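Local coordinates for malonyl CoA-acyl carrier protein transacylase (Bartonella henselae, PDB 3QAT), which probably catalyses transfer of the malonyl group from malonyl-CoA to acyl carrier protein, the step that supplies extender units for bacterial fatty acid synthesis, at residues Phe9-Gln14 with Tyr102-Ala107; Ile19-Val24 with Met70-Ala75; Asp41-Lys46 with Leu119-Gly124. All blocks are in the same frame, centred on the assembly; numbering follows the deposited sequence.

Contact 1: Phe9-Gln14 with Tyr102-Ala107; sequences FTFPGQ and YSALCA
Phe11, the last residue of strand 6-11, lays its ring against helix 100-107 and shows how one aromatic side chain can join a strand to a helix. Its CB meets Ser103 CB at 3.9 Å. From there chi1 of -66° turns CG anti to the carbonyl carbon, and CG comes nearest to Ala104 N. The two sides of the ring meet different residues. CD2 packs on Ser103 CB at 3.7 Å, while CD1 meets Ala104 CB at 3.6 Å and CE1 lies against Ala104 CA. Ala104 CA lies over one face of the ring in a CH-pi contact, 3.9 Å from the centroid of the Phe11 ring and 22° off its normal. At the tip CZ reaches Ala107 CB, one helical turn on from Ser103, at 3.6 Å. No direct hydrogen bond crosses here; a water instead links Pro12 O, to which it donates, with Ser103 OG. Phe11 and Phe9 also bond through their backbones to Ala95 of the adjoining parallel strand 93-96. The pattern Gly96, Ser98, Gly100 runs from the end of that strand into the start of helix 100-107, consistent with the GxSxG nucleophile elbow of malonyl-CoA:ACP transacylases; the ring packs on the helix that begins there.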
ATOM      1  N   PHE A   9     -11.659   3.074   5.411  1.00  9.26           N
ATOM      2  CA  PHE A   9     -10.293   3.008   5.976  1.00  8.80           C
ATOM      3  C   PHE A   9      -9.322   2.676   4.837  1.00  9.20           C
ATOM      4  O   PHE A   9      -9.510   1.685   4.102  1.00  9.29           O
ATOM      5  CB  PHE A   9     -10.218   1.893   7.035  1.00  9.46           C
ATOM      6  CG  PHE A   9     -10.714   2.279   8.406  1.00  9.48           C
ATOM      7  CD1 PHE A   9     -11.444   3.466   8.641  1.00 10.63           C
ATOM      8  CD2 PHE A   9     -10.447   1.431   9.490  1.00 12.04           C
ATOM      9  CE1 PHE A   9     -11.885   3.787   9.926  1.00 11.21           C
ATOM     10  CE2 PHE A   9     -10.901   1.733  10.780  1.00 11.45           C
ATOM     11  CZ  PHE A   9     -11.618   2.920  11.005  1.00 13.36           C
ATOM     12  N   THR A  10      -8.245   3.460   4.731  1.00  8.65           N
ATOM     13  CA  THR A  10      -7.221   3.234   3.705  1.00  9.04           C
ATOM     14  C   THR A  10      -5.889   2.991   4.400  1.00  9.13           C
ATOM     15  O   THR A  10      -5.628   3.552   5.476  1.00  9.62           O
ATOM     16  CB  THR A  10      -7.091   4.412   2.704  1.00  9.65           C
ATOM     17  OG1 THR A  10      -6.675   5.598   3.386  1.00  9.99           O
ATOM     18  CG2 THR A  10      -8.440   4.680   1.987  1.00 10.06           C
ATOM     19  N   PHE A  11      -5.069   2.131   3.796  1.00  6.86           N
ATOM     20  CA  PHE A  11      -3.849   1.648   4.449  1.00  6.60           C
ATOM     21  C   PHE A  11      -2.640   1.945   3.596  1.00  6.76           C
ATOM     22  O   PHE A  11      -2.596   1.567   2.423  1.00  7.09           O
ATOM     23  CB  PHE A  11      -4.007   0.125   4.694  1.00  6.00           C
ATOM     24  CG  PHE A  11      -5.092  -0.201   5.697  1.00  7.35           C
ATOM     25  CD1 PHE A  11      -6.447  -0.224   5.317  1.00  7.09           C
ATOM     26  CD2 PHE A  11      -4.771  -0.428   7.030  1.00  8.28           C
ATOM     27  CE1 PHE A  11      -7.453  -0.519   6.272  1.00  8.54           C
ATOM     28  CE2 PHE A  11      -5.757  -0.706   7.990  1.00  9.08           C
ATOM     29  CZ  PHE A  11      -7.107  -0.752   7.611  1.00  8.47           C
ATOM     30  N   PRO A  12      -1.650   2.641   4.171  1.00  6.87           N
ATOM     31  CA  PRO A  12      -0.515   3.076   3.376  1.00  8.02           C
ATOM     32  C   PRO A  12       0.435   1.960   2.969  1.00  7.39           C
ATOM     33  O   PRO A  12       0.437   0.857   3.569  1.00  7.85           O
ATOM     34  CB  PRO A  12       0.189   4.107   4.265  1.00  9.53           C
ATOM     35  CG  PRO A  12      -0.219   3.795   5.646  1.00  9.58           C
ATOM     36  CD  PRO A  12      -1.600   3.137   5.559  1.00  7.87           C
ATOM     37  N   GLY A  13       1.225   2.266   1.944  1.00  7.17           N
ATOM     38  CA  GLY A  13       2.198   1.312   1.414  1.00  7.10           C
ATOM     39  C   GLY A  13       3.619   1.837   1.444  1.00  6.93           C
ATOM     40  O   GLY A  13       3.922   2.812   2.142  1.00  6.72           O
ATOM     41  N   GLN A  14       4.472   1.170   0.675  1.00  7.27           N
ATOM     42  CA  GLN A  14       5.915   1.461   0.665  1.00  7.20           C
ATOM     43  C   GLN A  14       6.159   2.954   0.453  1.00  7.84           C
ATOM     44  O   GLN A  14       5.564   3.572  -0.479  1.00  8.72           O
ATOM     45  CB  GLN A  14       6.528   0.642  -0.463  1.00  8.81           C
ATOM     46  CG  GLN A  14       8.045   0.830  -0.617  1.00  9.52           C
ATOM     47  CD  GLN A  14       8.870  -0.032   0.346  1.00 11.23           C
ATOM     48  OE1 GLN A  14       8.582  -1.209   0.560  1.00 12.28           O
ATOM     49  NE2 GLN A  14       9.944   0.553   0.885  1.00 10.27           N
ATOM     50  N   TYR A 102      -2.967  -5.905   2.029  1.00  6.62           N
ATOM     51  CA  TYR A 102      -2.835  -6.937   3.036  1.00  7.29           C
ATOM     52  C   TYR A 102      -3.194  -6.423   4.408  1.00  6.90           C
ATOM     53  O   TYR A 102      -3.888  -7.095   5.161  1.00  7.29           O
ATOM     54  CB  TYR A 102      -1.424  -7.574   3.036  1.00  6.75           C
ATOM     55  CG  TYR A 102      -1.095  -8.262   1.730  1.00  7.18           C
ATOM     56  CD1 TYR A 102      -1.208  -9.664   1.600  1.00  8.66           C
ATOM     57  CD2 TYR A 102      -0.731  -7.517   0.602  1.00  7.11           C
ATOM     58  CE1 TYR A 102      -0.961 -10.309   0.391  1.00  7.61           C
ATOM     59  CE2 TYR A 102      -0.460  -8.165  -0.632  1.00  7.61           C
ATOM     60  CZ  TYR A 102      -0.594  -9.558  -0.715  1.00  7.51           C
ATOM     61  OH  TYR A 102      -0.343 -10.200  -1.905  1.00  8.12           O
ATOM     62  N   SER A 103      -2.746  -5.201   4.727  1.00  6.45           N
ATOM     63  CA  SER A 103      -3.168  -4.583   5.987  1.00  6.72           C
ATOM     64  C   SER A 103      -4.689  -4.447   6.062  1.00  7.17           C
ATOM     65  O   SER A 103      -5.290  -4.738   7.085  1.00  8.16           O
ATOM     66  CB  SER A 103      -2.549  -3.197   6.125  1.00  6.79           C
ATOM     67  OG  SER A 103      -1.141  -3.286   5.899  1.00  7.01           O
ATOM     68  N   ALA A 104      -5.279  -4.016   4.958  1.00  7.85           N
ATOM     69  CA  ALA A 104      -6.740  -3.845   4.849  1.00  7.78           C
ATOM     70  C   ALA A 104      -7.463  -5.182   5.065  1.00  7.90           C
ATOM     71  O   ALA A 104      -8.448  -5.264   5.811  1.00  8.63           O
ATOM     72  CB  ALA A 104      -7.054  -3.268   3.493  1.00  7.89           C
ATOM     73  N   LEU A 105      -6.957  -6.232   4.431  1.00  7.42           N
ATOM     74  CA  LEU A 105      -7.562  -7.554   4.571  1.00  8.18           C
ATOM     75  C   LEU A 105      -7.401  -8.106   5.986  1.00  8.54           C
ATOM     76  O   LEU A 105      -8.307  -8.738   6.496  1.00 10.75           O
ATOM     77  CB  LEU A 105      -7.037  -8.518   3.499  1.00  7.90           C
ATOM     78  CG  LEU A 105      -7.505  -8.218   2.060  1.00  7.83           C
ATOM     79  CD1 LEU A 105      -6.716  -9.011   1.025  1.00  8.28           C
ATOM     80  CD2 LEU A 105      -9.036  -8.513   1.898  1.00 10.42           C
ATOM     81  N   CYS A 106      -6.261  -7.857   6.636  1.00  8.49           N
ATOM     82  CA  CYS A 106      -6.116  -8.275   8.012  1.00  8.78           C
ATOM     83  C   CYS A 106      -7.121  -7.516   8.912  1.00  9.12           C
ATOM     84  O   CYS A 106      -7.763  -8.102   9.799  1.00  9.78           O
ATOM     85  CB  CYS A 106      -4.650  -8.057   8.457  1.00  7.60           C
ATOM     86  SG  CYS A 106      -4.310  -8.688  10.135  1.00 10.29           S
ATOM     87  N   ALA A 107      -7.271  -6.218   8.667  1.00  8.84           N
ATOM     88  CA  ALA A 107      -8.187  -5.404   9.478  1.00  9.41           C
ATOM     89  C   ALA A 107      -9.626  -5.872   9.278  1.00 10.63           C
ATOM     90  O   ALA A 107     -10.444  -5.789  10.200  1.00 12.27           O
ATOM     91  CB  ALA A 107      -8.064  -3.944   9.097  1.00  9.03           C
TER
HETATM   92  O   HOH W   1      -0.563  -0.601   5.685  1.00  7.07           O

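Contact 2: Ile19-Val24 with Met70-Ala75; sequences IGMGKV and MAVSMA
Met21 and Gly22, in the turn before helix 23-28, approach helix 62-82 at Val72, with the CA atoms of Gly22 and Val72 5.4 Å apart. Gly22 has positive phi (80°) and occupies the N-cap position, and Lys23 N bonds back to Gly20 O across the turn. With no side chain, Gly22 lets the turn pass close to the helix, Gly22 N lying 4.4 Å from Val72 CG2. The side-chain contact itself is a meeting of one methyl with a methionine. Chi1 of 64° places Met21 CG between the backbone N and the carbonyl carbon, and the chain then runs extended across the valine. Val72 CG2 is the methyl that touches, packed 3.6 Å from Met21 CG, 3.8 Å from Met21 SD and 4.0 Å from Met21 CE. The same branch therefore meets the methionine from CG to its tip, and the two side chains cross obliquely. No hydrogen bond crosses between the two segments; the contact is van der Waals packing. Both Met21 and Val72 also touch Ser283 in a loop. Helix 62-82 thus has the 19-24 turn and Phe36 of helix 30-43 as neighbours at Val72, the end of strand 275-281 at Ser73, whose OG bonds to Ile281 O, and helices 100-107 and 113-129 at Met70.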
ATOM      1  N   ILE A  19      11.520   5.655  10.755  1.00  9.22           N
ATOM      2  CA  ILE A  19      12.126   5.151  12.006  0.80  9.98           C
ATOM      3  C   ILE A  19      11.308   5.644  13.185  1.00  9.97           C
ATOM      4  O   ILE A  19      10.952   6.841  13.253  1.00 11.69           O
ATOM      5  CB  ILE A  19      13.563   5.672  12.208  0.80 11.67           C
ATOM      6  CG1 ILE A  19      14.517   5.004  11.223  0.80 11.76           C
ATOM      7  CG2 ILE A  19      14.032   5.462  13.680  0.80 12.99           C
ATOM      8  CD1 ILE A  19      15.904   5.740  11.174  0.80 12.36           C
ATOM      9  N   GLY A  20      11.035   4.732  14.113  1.00  9.71           N
ATOM     10  CA  GLY A  20      10.265   5.043  15.329  1.00 10.38           C
ATOM     11  C   GLY A  20       8.763   4.944  15.177  1.00 10.57           C
ATOM     12  O   GLY A  20       8.021   5.095  16.166  1.00 11.59           O
ATOM     13  N   MET A  21       8.277   4.679  13.963  1.00  9.62           N
ATOM     14  CA  MET A  21       6.845   4.520  13.784  1.00  9.59           C
ATOM     15  C   MET A  21       6.296   3.437  14.725  1.00 10.12           C
ATOM     16  O   MET A  21       6.920   2.381  14.930  1.00 10.89           O
ATOM     17  CB  MET A  21       6.516   4.213  12.313  1.00  8.05           C
ATOM     18  CG  MET A  21       7.069   2.893  11.806  1.00  7.94           C
ATOM     19  SD  MET A  21       6.619   2.724  10.052  1.00  6.99           S
ATOM     20  CE  MET A  21       7.242   1.063   9.721  1.00  8.64           C
ATOM     21  N   GLY A  22       5.154   3.744  15.330  1.00  9.57           N
ATOM     22  CA  GLY A  22       4.498   2.809  16.230  1.00 10.76           C
ATOM     23  C   GLY A  22       5.058   2.736  17.653  1.00 12.04           C
ATOM     24  O   GLY A  22       4.392   2.170  18.500  1.00 12.63           O
ATOM     25  N   LYS A  23       6.238   3.313  17.926  1.00 11.67           N
ATOM     26  CA  LYS A  23       6.902   3.095  19.227  1.00 13.48           C
ATOM     27  C   LYS A  23       6.083   3.734  20.350  1.00 14.10           C
ATOM     28  O   LYS A  23       5.791   3.080  21.361  1.00 14.25           O
ATOM     29  CB  LYS A  23       8.346   3.632  19.236  1.00 13.21           C
ATOM     30  CG  LYS A  23       9.082   3.509  20.587  1.00 16.40           C
ATOM     31  CD  LYS A  23       9.320   2.052  20.951  1.00 19.73           C
ATOM     32  CE  LYS A  23       9.812   1.886  22.378  1.00 21.31           C
ATOM     33  NZ  LYS A  23      10.083   0.453  22.663  1.00 22.47           N
ATOM     34  N   VAL A  24       5.697   4.994  20.156  1.00 14.73           N
ATOM     35  CA  VAL A  24       4.875   5.684  21.171  1.00 14.78           C
ATOM     36  C   VAL A  24       3.547   4.955  21.438  1.00 15.27           C
ATOM     37  O   VAL A  24       3.127   4.794  22.602  1.00 15.16           O
ATOM     38  CB  VAL A  24       4.644   7.166  20.803  1.00 15.47           C
ATOM     39  CG1 VAL A  24       3.605   7.826  21.754  1.00 14.75           C
ATOM     40  CG2 VAL A  24       5.989   7.902  20.837  1.00 16.40           C
ATOM     41  N   MET A  70       2.514  -2.828   7.832  1.00  5.12           N
ATOM     42  CA  MET A  70       1.286  -3.517   8.207  1.00  5.85           C
ATOM     43  C   MET A  70       1.159  -3.555   9.736  1.00  6.10           C
ATOM     44  O   MET A  70       0.078  -3.305  10.269  1.00  6.89           O
ATOM     45  CB  MET A  70       1.261  -4.938   7.609  1.00  6.66           C
ATOM     46  CG  MET A  70       0.005  -5.785   7.948  1.00  6.58           C
ATOM     47  SD  MET A  70       0.164  -6.612   9.567  1.00  7.51           S
ATOM     48  CE  MET A  70       1.565  -7.692   9.287  1.00  7.34           C
ATOM     49  N   ALA A  71       2.269  -3.815  10.434  1.00  5.94           N
ATOM     50  CA  ALA A  71       2.230  -3.886  11.919  1.00  5.60           C
ATOM     51  C   ALA A  71       1.748  -2.546  12.493  1.00  6.42           C
ATOM     52  O   ALA A  71       0.920  -2.531  13.391  1.00  6.92           O
ATOM     53  CB  ALA A  71       3.602  -4.221  12.480  1.00  6.36           C
ATOM     54  N   VAL A  72       2.274  -1.431  11.983  1.00  6.26           N
ATOM     55  CA  VAL A  72       1.845  -0.128  12.493  1.00  7.11           C
ATOM     56  C   VAL A  72       0.345   0.048  12.251  1.00  7.33           C
ATOM     57  O   VAL A  72      -0.384   0.457  13.159  1.00  7.03           O
ATOM     58  CB  VAL A  72       2.631   1.014  11.850  1.00  7.53           C
ATOM     59  CG1 VAL A  72       2.093   2.385  12.326  1.00  9.42           C
ATOM     60  CG2 VAL A  72       4.121   0.862  12.192  1.00  8.78           C
ATOM     61  N   SER A  73      -0.126  -0.274  11.045  1.00  6.63           N
ATOM     62  CA  SER A  73      -1.551  -0.149  10.746  1.00  6.72           C
ATOM     63  C   SER A  73      -2.407  -1.018  11.670  1.00  7.08           C
ATOM     64  O   SER A  73      -3.422  -0.563  12.221  1.00  7.14           O
ATOM     65  CB  SER A  73      -1.858  -0.496   9.283  1.00  6.88           C
ATOM     66  OG  SER A  73      -1.416   0.513   8.396  1.00  6.56           O
ATOM     67  N   MET A  74      -1.981  -2.262  11.842  1.00  7.10           N
ATOM     68  CA  MET A  74      -2.765  -3.192  12.700  1.00  8.11           C
ATOM     69  C   MET A  74      -2.704  -2.810  14.180  1.00  8.39           C
ATOM     70  O   MET A  74      -3.675  -3.016  14.905  1.00  8.95           O
ATOM     71  CB  MET A  74      -2.326  -4.644  12.474  1.00  8.44           C
ATOM     72  CG  MET A  74      -2.877  -5.213  11.159  1.00 10.49           C
ATOM     73  SD  MET A  74      -4.692  -5.094  10.986  1.00 11.03           S
ATOM     74  CE  MET A  74      -5.255  -5.950  12.462  1.00 12.90           C
ATOM     75  N   ALA A  75      -1.592  -2.215  14.630  1.00  8.14           N
ATOM     76  CA  ALA A  75      -1.549  -1.690  16.014  1.00  9.35           C
ATOM     77  C   ALA A  75      -2.635  -0.608  16.185  1.00  9.69           C
ATOM     78  O   ALA A  75      -3.387  -0.622  17.170  1.00  9.62           O
ATOM     79  CB  ALA A  75      -0.169  -1.099  16.336  1.00  8.77           C
TER

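Contact 3: Asp41-Lys46 with Leu119-Gly124; sequences DALSEK and LLRIRG
Both Arg121 and Glu45 leave the backbone with CG anti to N; the arginine (chi1 170°) then bends at chi2 and chi3, while the glutamate stays extended. The setting is a Schellman motif that closes helix 30-43, in which Ser44 adopts positive phi and Ser44 N bonds to Asp41 O. The chain beyond the motif carries Glu45 toward helix 113-129. Just before it, Leu43 supplies the apolar half of the contact. Leu43 CD2 packs on Arg121 CB at 3.6 Å, beside the start of the arginine chain, while Leu43 CD1 lies over one face of the guanidinium, toward its rim. The flat group is thus covered by a methyl on that face and engaged by a carboxylate at its edge. Arg121 NE bonds to Ala63 O, which helps to fix the rotation of the group. A water accepts from Arg121 NH1 and donates to Leu43 O, tying the arginine to the closing turn. Through these partners Arg121 joins the end of one helix to the start of helix 62-82. In the conformer described (Glu45 has a second, so the salt bridge may not be permanent), the grip is end-on, with carboxylate and guanidinium planes 71° apart: Arg121 NH2 meets the syn lone pair of Glu45 OE1 at 3.0 Å, and Arg121 NH1, in a more bent bond, reaches Glu45 OE1 at 3.1 Å from above the carboxylate plane.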
ATOM      1  N   ASP A  41       7.322 -12.511  16.438  1.00  8.44           N
ATOM      2  CA  ASP A  41       7.232 -13.970  16.603  1.00  8.94           C
ATOM      3  C   ASP A  41       6.969 -14.668  15.276  1.00  9.05           C
ATOM      4  O   ASP A  41       7.620 -15.665  14.945  1.00 10.10           O
ATOM      5  CB  ASP A  41       6.131 -14.335  17.609  1.00  9.80           C
ATOM      6  CG  ASP A  41       6.023 -15.827  17.811  1.00 11.87           C
ATOM      7  OD1 ASP A  41       6.846 -16.376  18.559  1.00 14.41           O
ATOM      8  OD2 ASP A  41       5.137 -16.439  17.211  1.00 13.06           O
ATOM      9  N   ALA A  42       6.040 -14.108  14.507  1.00  9.11           N
ATOM     10  CA  ALA A  42       5.598 -14.708  13.255  1.00  8.75           C
ATOM     11  C   ALA A  42       6.751 -14.819  12.262  1.00  9.16           C
ATOM     12  O   ALA A  42       6.808 -15.764  11.468  1.00  9.90           O
ATOM     13  CB  ALA A  42       4.473 -13.860  12.629  1.00  8.64           C
ATOM     14  N   LEU A  43       7.639 -13.828  12.308  1.00  9.15           N
ATOM     15  CA  LEU A  43       8.808 -13.771  11.409  1.00  8.80           C
ATOM     16  C   LEU A  43      10.099 -14.352  12.004  1.00 10.48           C
ATOM     17  O   LEU A  43      11.143 -14.379  11.318  1.00 11.61           O
ATOM     18  CB  LEU A  43       9.071 -12.310  10.995  1.00  8.93           C
ATOM     19  CG  LEU A  43       7.891 -11.666  10.265  1.00  8.79           C
ATOM     20  CD1 LEU A  43       8.209 -10.189   9.911  1.00  8.41           C
ATOM     21  CD2 LEU A  43       7.474 -12.487   9.022  1.00 10.06           C
ATOM     22  N   SER A  44      10.030 -14.773  13.271  1.00 10.65           N
ATOM     23  CA  SER A  44      11.186 -15.294  14.013  1.00 12.86           C
ATOM     24  C   SER A  44      12.338 -14.300  14.002  1.00 13.33           C
ATOM     25  O   SER A  44      13.502 -14.676  13.793  1.00 14.05           O
ATOM     26  CB  SER A  44      11.662 -16.633  13.420  1.00 13.21           C
ATOM     27  OG  SER A  44      10.645 -17.622  13.515  1.00 17.80           O
ATOM     28  N   GLU A  45      12.025 -13.024  14.235  1.00 12.83           N
ATOM     29  CA  GLU A  45      13.002 -11.943  14.066  0.70 13.62           C
ATOM     30  C   GLU A  45      12.577 -10.754  14.900  1.00 13.33           C
ATOM     31  O   GLU A  45      11.383 -10.478  14.964  1.00 13.84           O
ATOM     32  CB  GLU A  45      12.976 -11.477  12.589  0.70 13.99           C
ATOM     33  CG  GLU A  45      14.154 -10.610  12.184  0.70 17.10           C
ATOM     34  CD  GLU A  45      13.911  -9.860  10.883  0.70 17.65           C
ATOM     35  OE1 GLU A  45      12.775  -9.852  10.354  0.70 15.96           O
ATOM     36  OE2 GLU A  45      14.881  -9.265  10.396  0.70 22.93           O
ATOM     37  N   LYS A  46      13.538 -10.022  15.471  1.00 13.25           N
ATOM     38  CA  LYS A  46      13.223  -8.754  16.128  1.00 12.80           C
ATOM     39  C   LYS A  46      13.098  -7.625  15.079  1.00 11.27           C
ATOM     40  O   LYS A  46      13.861  -6.645  15.073  1.00 11.03           O
ATOM     41  CB  LYS A  46      14.274  -8.393  17.182  1.00 13.99           C
ATOM     42  CG  LYS A  46      14.219  -9.251  18.439  1.00 17.56           C
ATOM     43  CD  LYS A  46      13.003  -8.862  19.298  1.00 21.86           C
ATOM     44  CE  LYS A  46      13.017  -9.539  20.675  1.00 25.39           C
ATOM     45  NZ  LYS A  46      11.916  -9.006  21.560  1.00 25.62           N
ATOM     46  N   LEU A 119       2.957 -13.473   4.959  1.00  6.96           N
ATOM     47  CA  LEU A 119       2.674 -13.215   3.541  1.00  6.90           C
ATOM     48  C   LEU A 119       3.466 -12.007   3.062  1.00  6.44           C
ATOM     49  O   LEU A 119       3.989 -12.033   1.952  1.00  7.31           O
ATOM     50  CB  LEU A 119       1.171 -12.975   3.282  1.00  7.46           C
ATOM     51  CG  LEU A 119       0.259 -14.204   3.338  1.00  7.32           C
ATOM     52  CD1 LEU A 119      -1.183 -13.711   3.446  1.00  8.78           C
ATOM     53  CD2 LEU A 119       0.447 -15.080   2.090  1.00  8.79           C
ATOM     54  N   LEU A 120       3.549 -10.955   3.894  1.00  6.97           N
ATOM     55  CA  LEU A 120       4.260  -9.731   3.485  1.00  7.07           C
ATOM     56  C   LEU A 120       5.771  -9.896   3.453  1.00  6.88           C
ATOM     57  O   LEU A 120       6.443  -9.324   2.604  1.00  7.47           O
ATOM     58  CB  LEU A 120       3.842  -8.522   4.339  1.00  6.87           C
ATOM     59  CG  LEU A 120       2.403  -8.090   4.029  1.00  6.71           C
ATOM     60  CD1 LEU A 120       2.024  -7.040   5.046  1.00  6.91           C
ATOM     61  CD2 LEU A 120       2.297  -7.543   2.593  1.00  7.85           C
ATOM     62  N   ARG A 121       6.299 -10.742   4.336  1.00  7.10           N
ATOM     63  CA  ARG A 121       7.707 -11.095   4.266  1.00  6.55           C
ATOM     64  C   ARG A 121       8.016 -11.901   2.976  1.00  7.22           C
ATOM     65  O   ARG A 121       8.987 -11.623   2.284  1.00  8.39           O
ATOM     66  CB  ARG A 121       8.119 -11.822   5.557  1.00  7.44           C
ATOM     67  CG  ARG A 121       9.497 -12.479   5.545  1.00  6.70           C
ATOM     68  CD  ARG A 121      10.648 -11.541   5.187  1.00  9.05           C
ATOM     69  NE  ARG A 121      10.740 -10.327   6.022  1.00  8.52           N
ATOM     70  CZ  ARG A 121      11.302 -10.277   7.233  1.00 10.06           C
ATOM     71  NH1 ARG A 121      11.722 -11.379   7.860  1.00 10.42           N
ATOM     72  NH2 ARG A 121      11.410  -9.094   7.839  1.00 10.72           N
ATOM     73  N   ILE A 122       7.137 -12.848   2.646  1.00  7.24           N
ATOM     74  CA  ILE A 122       7.277 -13.616   1.388  1.00  8.29           C
ATOM     75  C   ILE A 122       7.201 -12.649   0.203  1.00  8.06           C
ATOM     76  O   ILE A 122       7.999 -12.749  -0.756  1.00  8.85           O
ATOM     77  CB  ILE A 122       6.185 -14.716   1.309  1.00  9.20           C
ATOM     78  CG1 ILE A 122       6.549 -15.838   2.288  1.00 10.32           C
ATOM     79  CG2 ILE A 122       6.066 -15.255  -0.142  1.00  9.10           C
ATOM     80  CD1 ILE A 122       5.346 -16.775   2.589  1.00 11.51           C
ATOM     81  N   ARG A 123       6.274 -11.694   0.279  1.00  8.11           N
ATOM     82  CA  ARG A 123       6.071 -10.765  -0.823  1.00  8.25           C
ATOM     83  C   ARG A 123       7.315  -9.881  -1.022  1.00  8.49           C
ATOM     84  O   ARG A 123       7.818  -9.734  -2.142  1.00  9.11           O
ATOM     85  CB  ARG A 123       4.840  -9.899  -0.518  1.00  7.49           C
ATOM     86  CG  ARG A 123       4.306  -9.119  -1.717  1.00  8.66           C
ATOM     87  CD  ARG A 123       2.936  -8.523  -1.361  1.00  7.20           C
ATOM     88  NE  ARG A 123       2.325  -7.726  -2.453  1.00  8.44           N
ATOM     89  CZ  ARG A 123       2.539  -6.414  -2.635  1.00  9.39           C
ATOM     90  NH1 ARG A 123       3.404  -5.729  -1.856  1.00  8.17           N
ATOM     91  NH2 ARG A 123       1.917  -5.766  -3.626  1.00  9.23           N
ATOM     92  N   GLY A 124       7.818  -9.327   0.081  1.00  8.29           N
ATOM     93  CA  GLY A 124       9.003  -8.449   0.034  1.00  9.13           C
ATOM     94  C   GLY A 124      10.230  -9.219  -0.438  1.00 10.29           C
ATOM     95  O   GLY A 124      10.966  -8.745  -1.290  1.00 11.22           O
TER
HETATM   96  O   HOH W   2      11.102 -14.229   8.277  1.00 16.31           O

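Overall arrangement
Taken together, the three contacts trace a passage from core to surface in an acyl transferase domain. Contacts 1 and 2 are buried and rest on van der Waals packing across their segments, the first with a water bridge besides, whereas contact 3 lies at the surface and combines a salt bridge with leucine packing on the arginine chain. Helix 62-82 connects the set: Ser73 touches Phe11 of contact 1, and Met70 packs on both Ser103 and Leu120. Contacts 1 and 3 also meet, where Tyr102 lies against Leu120 and Arg123; Arg123 in turn bonds to Ser98 of the probable nucleophile elbow. Contacts 2 and 3 involve successive helices, 23-28 and 30-43, one at its beginning and the other at its end.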